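Side-chain contacts in Bse634I restriction endonuclease (Geobacillus stearothermophilus, PDB 1KNV), which probably cleaves double-stranded DNA as a metal-dependent type II restriction endonuclease of the PDDEXK superfamily: residues W88-R91 and V92-L96; D284-L287 and D288-K292. All blocks are in the same frame, centred on the assembly; numbering follows the deposited sequence.

Contact 1 (W88-R91 and V92-L96); sequences WNYR and VKREL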
ATOM      1  N   TRP B  88      -2.986 -21.828  32.298  1.00 20.65           N
ATOM      2  CA  TRP B  88      -3.876 -21.262  33.305  1.00 22.37           C
ATOM      3  C   TRP B  88      -3.087 -20.937  34.575  1.00 23.57           C
ATOM      4  O   TRP B  88      -3.256 -19.862  35.146  1.00 24.55           O
ATOM      5  CB  TRP B  88      -5.026 -22.234  33.607  1.00 21.78           C
ATOM      6  CG  TRP B  88      -5.908 -21.826  34.757  1.00 21.39           C
ATOM      7  CD1 TRP B  88      -5.554 -21.733  36.077  1.00 22.56           C
ATOM      8  CD2 TRP B  88      -7.293 -21.484  34.693  1.00 21.50           C
ATOM      9  NE1 TRP B  88      -6.632 -21.355  36.837  1.00 22.01           N
ATOM     10  CE2 TRP B  88      -7.711 -21.194  36.015  1.00 21.64           C
ATOM     11  CE3 TRP B  88      -8.220 -21.392  33.651  1.00 21.81           C
ATOM     12  CZ2 TRP B  88      -9.023 -20.822  36.317  1.00 21.81           C
ATOM     13  CZ3 TRP B  88      -9.526 -21.021  33.955  1.00 21.75           C
ATOM     14  CH2 TRP B  88      -9.914 -20.740  35.278  1.00 22.00           C
ATOM     15  N   ASN B  89      -2.221 -21.853  35.011  1.00 23.99           N
ATOM     16  CA  ASN B  89      -1.428 -21.608  36.214  1.00 24.67           C
ATOM     17  C   ASN B  89      -0.305 -20.591  35.972  1.00 25.76           C
ATOM     18  O   ASN B  89       0.150 -19.923  36.903  1.00 27.62           O
ATOM     19  CB  ASN B  89      -0.837 -22.918  36.749  1.00 25.36           C
ATOM     20  CG  ASN B  89      -1.892 -23.834  37.360  1.00 25.45           C
ATOM     21  OD1 ASN B  89      -2.891 -23.372  37.908  1.00 25.97           O
ATOM     22  ND2 ASN B  89      -1.657 -25.142  37.285  1.00 25.56           N
ATOM     23  N   TYR B  90       0.137 -20.472  34.720  1.00 26.07           N
ATOM     24  CA  TYR B  90       1.191 -19.526  34.357  1.00 24.57           C
ATOM     25  C   TYR B  90       0.777 -18.079  34.593  1.00 23.79           C
ATOM     26  O   TYR B  90       1.524 -17.309  35.196  1.00 22.16           O
ATOM     27  CB  TYR B  90       1.588 -19.690  32.884  1.00 24.06           C
ATOM     28  CG  TYR B  90       2.524 -18.606  32.365  1.00 23.19           C
ATOM     29  CD1 TYR B  90       3.907 -18.754  32.418  1.00 22.46           C
ATOM     30  CD2 TYR B  90       2.018 -17.428  31.830  1.00 23.85           C
ATOM     31  CE1 TYR B  90       4.761 -17.747  31.951  1.00 21.68           C
ATOM     32  CE2 TYR B  90       2.859 -16.421  31.367  1.00 23.16           C
ATOM     33  CZ  TYR B  90       4.224 -16.587  31.429  1.00 22.29           C
ATOM     34  OH  TYR B  90       5.033 -15.570  30.976  1.00 21.88           O
ATOM     35  N   ARG B  91      -0.401 -17.692  34.110  1.00 23.82           N
ATOM     36  CA  ARG B  91      -0.811 -16.309  34.299  1.00 24.50           C
ATOM     37  C   ARG B  91      -1.080 -16.032  35.764  1.00 24.94           C
ATOM     38  O   ARG B  91      -1.012 -14.882  36.211  1.00 24.91           O
ATOM     39  CB  ARG B  91      -2.041 -15.958  33.455  1.00 23.37           C
ATOM     40  CG  ARG B  91      -3.302 -16.696  33.797  1.00 24.39           C
ATOM     41  CD  ARG B  91      -4.519 -15.978  33.204  1.00 24.40           C
ATOM     42  NE  ARG B  91      -4.797 -14.688  33.848  1.00 23.89           N
ATOM     43  CZ  ARG B  91      -5.311 -14.545  35.069  1.00 23.86           C
ATOM     44  NH1 ARG B  91      -5.611 -15.608  35.803  1.00 23.05           N
ATOM     45  NH2 ARG B  91      -5.543 -13.334  35.555  1.00 24.08           N
ATOM     46  N   VAL B  92      -1.373 -17.086  36.519  1.00 24.82           N
ATOM     47  CA  VAL B  92      -1.629 -16.916  37.939  1.00 24.02           C
ATOM     48  C   VAL B  92      -0.325 -16.697  38.684  1.00 24.73           C
ATOM     49  O   VAL B  92      -0.180 -15.697  39.375  1.00 26.99           O
ATOM     50  CB  VAL B  92      -2.351 -18.125  38.551  1.00 23.37           C
ATOM     51  CG1 VAL B  92      -2.334 -18.016  40.063  1.00 23.47           C
ATOM     52  CG2 VAL B  92      -3.786 -18.168  38.065  1.00 22.08           C
ATOM     53  N   LYS B  93       0.636 -17.603  38.533  1.00 24.01           N
ATOM     54  CA  LYS B  93       1.897 -17.442  39.251  1.00 24.74           C
ATOM     55  C   LYS B  93       2.737 -16.259  38.780  1.00 25.71           C
ATOM     56  O   LYS B  93       3.569 -15.746  39.535  1.00 26.70           O
ATOM     57  CB  LYS B  93       2.718 -18.733  39.202  1.00 23.66           C
ATOM     58  CG  LYS B  93       3.281 -19.107  37.860  1.00 23.91           C
ATOM     59  CD  LYS B  93       3.938 -20.456  37.974  1.00 23.03           C
ATOM     60  CE  LYS B  93       4.591 -20.856  36.687  1.00 23.52           C
ATOM     61  NZ  LYS B  93       5.025 -22.273  36.754  1.00 24.76           N
ATOM     62  N   ARG B  94       2.526 -15.827  37.538  1.00 26.16           N
ATOM     63  CA  ARG B  94       3.251 -14.680  36.989  1.00 26.35           C
ATOM     64  C   ARG B  94       2.476 -13.406  37.305  1.00 26.97           C
ATOM     65  O   ARG B  94       2.957 -12.303  37.056  1.00 27.22           O
ATOM     66  CB  ARG B  94       3.411 -14.816  35.471  1.00 25.17           C
ATOM     67  CG  ARG B  94       4.464 -15.825  35.041  1.00 25.82           C
ATOM     68  CD  ARG B  94       5.884 -15.363  35.395  1.00 25.72           C
ATOM     69  NE  ARG B  94       6.903 -16.207  34.762  1.00 26.51           N
ATOM     70  CZ  ARG B  94       7.179 -17.459  35.118  1.00 26.10           C
ATOM     71  NH1 ARG B  94       6.525 -18.025  36.120  1.00 26.06           N
ATOM     72  NH2 ARG B  94       8.089 -18.158  34.447  1.00 25.97           N
ATOM     73  N   GLU B  95       1.276 -13.579  37.857  1.00 28.28           N
ATOM     74  CA  GLU B  95       0.397 -12.473  38.215  1.00 31.11           C
ATOM     75  C   GLU B  95       0.105 -11.554  37.032  1.00 31.72           C
ATOM     76  O   GLU B  95       0.198 -10.335  37.146  1.00 33.43           O
ATOM     77  CB  GLU B  95       1.004 -11.666  39.364  1.00 32.99           C
ATOM     78  CG  GLU B  95       1.085 -12.421  40.688  1.00 35.78           C
ATOM     79  CD  GLU B  95       1.928 -11.692  41.733  1.00 36.30           C
ATOM     80  OE1 GLU B  95       1.647 -10.509  42.008  1.00 37.17           O
ATOM     81  OE2 GLU B  95       2.870 -12.303  42.278  1.00 36.71           O
ATOM     82  N   LEU B  96      -0.256 -12.143  35.897  1.00 32.05           N
ATOM     83  CA  LEU B  96      -0.565 -11.372  34.699  1.00 33.14           C
ATOM     84  C   LEU B  96      -2.059 -11.105  34.711  1.00 34.98           C
ATOM     85  O   LEU B  96      -2.818 -11.735  33.973  1.00 35.52           O
ATOM     86  CB  LEU B  96      -0.184 -12.169  33.452  1.00 32.19           C
ATOM     87  CG  LEU B  96       1.304 -12.491  33.302  1.00 32.01           C
ATOM     88  CD1 LEU B  96       1.514 -13.454  32.165  1.00 32.38           C
ATOM     89  CD2 LEU B  96       2.075 -11.218  33.052  1.00 32.27           C
TER
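Two torsions bring Y90 and R94 together: the tyrosine holds CG anti to its own N (chi1 171°), laying the ring beside the last helical turn, and R94 bends at chi2 (-68°), folding its chain over that ring. R94 CG then sits over one face as a CH-pi contact, 3.8 Å from the centroid of the Y90 ring and shifted toward the rim. The guanidinium follows, with Y90 CE1 against one of its faces, but the two planes are 44° apart, so the groups do not stack flat. L96 adds a second touch, its CD1 reaching Y90 CE2 obliquely at 3.4 Å. The polar ends of Y90 and R94 both run on to D288 of helix 281-291: Y90 OH hydrogen-bonds to it and R94 NH2 forms a salt bridge with it, while K93 NZ pairs with D284 one turn earlier. An alanine at Y90 takes away the ring and its hydroxyl, which would probably open a gap beneath R94 CG and L96 CD1 and leave D288 without one of its two partners. Away from the ring, V92 CG2 packs 3.4 Å from W88 O and meets the indole obliquely; W88 NE1 is taken by L162 O. The R91 guanidinium is held by Y99 O and N161 OD1. In the backbone, K93 N bonds to N89 O at 2.9 Å and R94 N to Y90 O at the same length. Beyond them the pattern changes: L96 N reaches back five residues to R91 O at 2.9 Å, and E95 N binds V92 O at 3.0 Å. With E95 at positive phi, this is a Schellman motif, the C-terminal cap that closes helix 68-93 and turns the chain toward strand 99-103.

Contact 2 (D284-L287 and D288-K292); sequences DKML and DQIIK
M286 and I290 carry the apolar part, lying side by side and pointing the same way, with M286 CG 3.8 Å from I290 CD1. One step on, I291 has chi2 near 73°, which swings CD1 back onto the preceding turn, where it comes 4.2 Å from L287 CB. M286 and I290 face the central sheet, touching F275 of strand 273-276, whereas L287 packs on S87 and Y90 of helix 68-93. The backbone bonds are regular i to i+4 links, of which I291 N to L287 O is short at 2.8 Å and nearly straight at 173°. K292 N closes the series with a longer bond to D288 O, 3.2 Å, and K292 itself leaves the helix with positive phi. The acidic side chains, D284 and D288, turn to the end of helix 68-93. D288 CG lies 3.2 Å from D284 O, but its carboxylate oxygens find their donors on Y90 and R94; Q289 NE2 turns to D273. D284 and D288 stand on successive turns with their OD2 atoms 6.6 Å apart; K93, at the end of helix 68-93, and R94, just after it, supply a cation to each. That pairing is likely to offset the mutual repulsion of the two carboxylates, so that one side of the helix is bound by charge and another by oily packing on the sheet.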
ATOM      1  N   ASP B 284       6.321 -22.569  30.230  1.00 22.59           N
ATOM      2  CA  ASP B 284       6.448 -21.287  30.924  1.00 23.74           C
ATOM      3  C   ASP B 284       7.480 -20.404  30.223  1.00 24.24           C
ATOM      4  O   ASP B 284       7.282 -19.201  30.072  1.00 23.89           O
ATOM      5  CB  ASP B 284       6.911 -21.479  32.372  1.00 24.78           C
ATOM      6  CG  ASP B 284       5.898 -22.190  33.234  1.00 25.14           C
ATOM      7  OD1 ASP B 284       4.732 -22.335  32.814  1.00 24.70           O
ATOM      8  OD2 ASP B 284       6.285 -22.591  34.355  1.00 26.70           O
ATOM      9  N   LYS B 285       8.598 -21.006  29.826  1.00 25.35           N
ATOM     10  CA  LYS B 285       9.659 -20.271  29.142  1.00 26.29           C
ATOM     11  C   LYS B 285       9.150 -19.699  27.817  1.00 24.60           C
ATOM     12  O   LYS B 285       9.440 -18.560  27.471  1.00 25.21           O
ATOM     13  CB  LYS B 285      10.868 -21.178  28.899  1.00 27.02           C
ATOM     14  CG  LYS B 285      11.602 -21.620  30.165  1.00 29.14           C
ATOM     15  CD  LYS B 285      12.821 -22.459  29.793  1.00 31.02           C
ATOM     16  CE  LYS B 285      13.629 -22.891  31.002  1.00 32.38           C
ATOM     17  NZ  LYS B 285      14.778 -23.747  30.582  1.00 33.37           N
ATOM     18  N   MET B 286       8.389 -20.498  27.081  1.00 23.37           N
ATOM     19  CA  MET B 286       7.828 -20.053  25.815  1.00 21.94           C
ATOM     20  C   MET B 286       6.916 -18.855  26.039  1.00 21.21           C
ATOM     21  O   MET B 286       7.019 -17.853  25.349  1.00 21.39           O
ATOM     22  CB  MET B 286       7.012 -21.170  25.172  1.00 21.33           C
ATOM     23  CG  MET B 286       6.121 -20.674  24.053  1.00 20.54           C
ATOM     24  SD  MET B 286       5.206 -21.987  23.304  1.00 19.60           S
ATOM     25  CE  MET B 286       3.973 -22.302  24.526  1.00 18.95           C
ATOM     26  N   LEU B 287       6.016 -18.973  27.010  1.00 20.94           N
ATOM     27  CA  LEU B 287       5.085 -17.901  27.306  1.00 19.91           C
ATOM     28  C   LEU B 287       5.813 -16.674  27.787  1.00 21.53           C
ATOM     29  O   LEU B 287       5.385 -15.557  27.525  1.00 21.82           O
ATOM     30  CB  LEU B 287       4.071 -18.359  28.349  1.00 18.88           C
ATOM     31  CG  LEU B 287       3.133 -19.445  27.824  1.00 18.40           C
ATOM     32  CD1 LEU B 287       2.244 -19.974  28.947  1.00 16.23           C
ATOM     33  CD2 LEU B 287       2.302 -18.856  26.671  1.00 18.40           C
ATOM     34  N   ASP B 288       6.913 -16.870  28.501  1.00 23.41           N
ATOM     35  CA  ASP B 288       7.678 -15.726  28.972  1.00 25.41           C
ATOM     36  C   ASP B 288       8.193 -14.936  27.790  1.00 25.89           C
ATOM     37  O   ASP B 288       8.126 -13.712  27.787  1.00 26.17           O
ATOM     38  CB  ASP B 288       8.869 -16.158  29.825  1.00 27.50           C
ATOM     39  CG  ASP B 288       8.479 -16.468  31.258  1.00 29.24           C
ATOM     40  OD1 ASP B 288       7.448 -15.928  31.729  1.00 29.76           O
ATOM     41  OD2 ASP B 288       9.213 -17.235  31.919  1.00 30.07           O
ATOM     42  N   GLN B 289       8.706 -15.633  26.781  1.00 26.88           N
ATOM     43  CA  GLN B 289       9.241 -14.952  25.611  1.00 28.71           C
ATOM     44  C   GLN B 289       8.156 -14.294  24.788  1.00 27.86           C
ATOM     45  O   GLN B 289       8.388 -13.282  24.131  1.00 27.74           O
ATOM     46  CB  GLN B 289      10.016 -15.908  24.708  1.00 30.57           C
ATOM     47  CG  GLN B 289      10.694 -15.150  23.574  1.00 34.92           C
ATOM     48  CD  GLN B 289      11.390 -16.044  22.568  1.00 37.54           C
ATOM     49  OE1 GLN B 289      12.173 -16.927  22.939  1.00 39.70           O
ATOM     50  NE2 GLN B 289      11.122 -15.809  21.280  1.00 36.79           N
ATOM     51  N   ILE B 290       6.969 -14.883  24.828  1.00 27.90           N
ATOM     52  CA  ILE B 290       5.841 -14.365  24.077  1.00 26.80           C
ATOM     53  C   ILE B 290       5.214 -13.135  24.725  1.00 28.44           C
ATOM     54  O   ILE B 290       4.985 -12.144  24.050  1.00 29.69           O
ATOM     55  CB  ILE B 290       4.770 -15.451  23.895  1.00 23.44           C
ATOM     56  CG1 ILE B 290       5.293 -16.538  22.968  1.00 21.71           C
ATOM     57  CG2 ILE B 290       3.510 -14.853  23.335  1.00 23.65           C
ATOM     58  CD1 ILE B 290       4.293 -17.624  22.694  1.00 21.40           C
ATOM     59  N   ILE B 291       4.947 -13.190  26.024  1.00 31.77           N
ATOM     60  CA  ILE B 291       4.321 -12.060  26.706  1.00 36.02           C
ATOM     61  C   ILE B 291       5.209 -10.816  26.790  1.00 40.17           C
ATOM     62  O   ILE B 291       4.730  -9.688  26.639  1.00 42.36           O
ATOM     63  CB  ILE B 291       3.829 -12.451  28.139  1.00 34.91           C
ATOM     64  CG1 ILE B 291       2.473 -13.168  28.068  1.00 33.38           C
ATOM     65  CG2 ILE B 291       3.652 -11.212  28.995  1.00 34.24           C
ATOM     66  CD1 ILE B 291       2.522 -14.556  27.541  1.00 33.23           C
ATOM     67  N   LYS B 292       6.495 -11.005  27.032  1.00 44.65           N
ATOM     68  CA  LYS B 292       7.405  -9.867  27.114  1.00 50.26           C
ATOM     69  C   LYS B 292       8.759 -10.345  27.596  1.00 53.45           C
ATOM     70  O   LYS B 292       8.843 -11.284  28.389  1.00 55.64           O
ATOM     71  CB  LYS B 292       6.849  -8.798  28.067  1.00 50.85           C
TER

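Contact 1 comes first along the chain, at the C-terminal end of helix 68-93; contact 2 lies nearly two hundred residues later, on helix 281-291, the last helix of the chain. Their centres are 11 Å apart, and they meet directly: Y90 OH lies 2.6 Å from D288 OD1, and K93 NZ 2.7 Å from D284 OD2. With M286, I290 and I291 on strands of the mixed sheet and L287 on helix 68-93, contact 2 packs the last helix on the sheet, and contact 1 holds its other side. M286 comes within about 5 Å, side chain to side chain, of L197, which binds calcium in a structure of this protein though none is bound to this chain here; contact 1 stays away from that site.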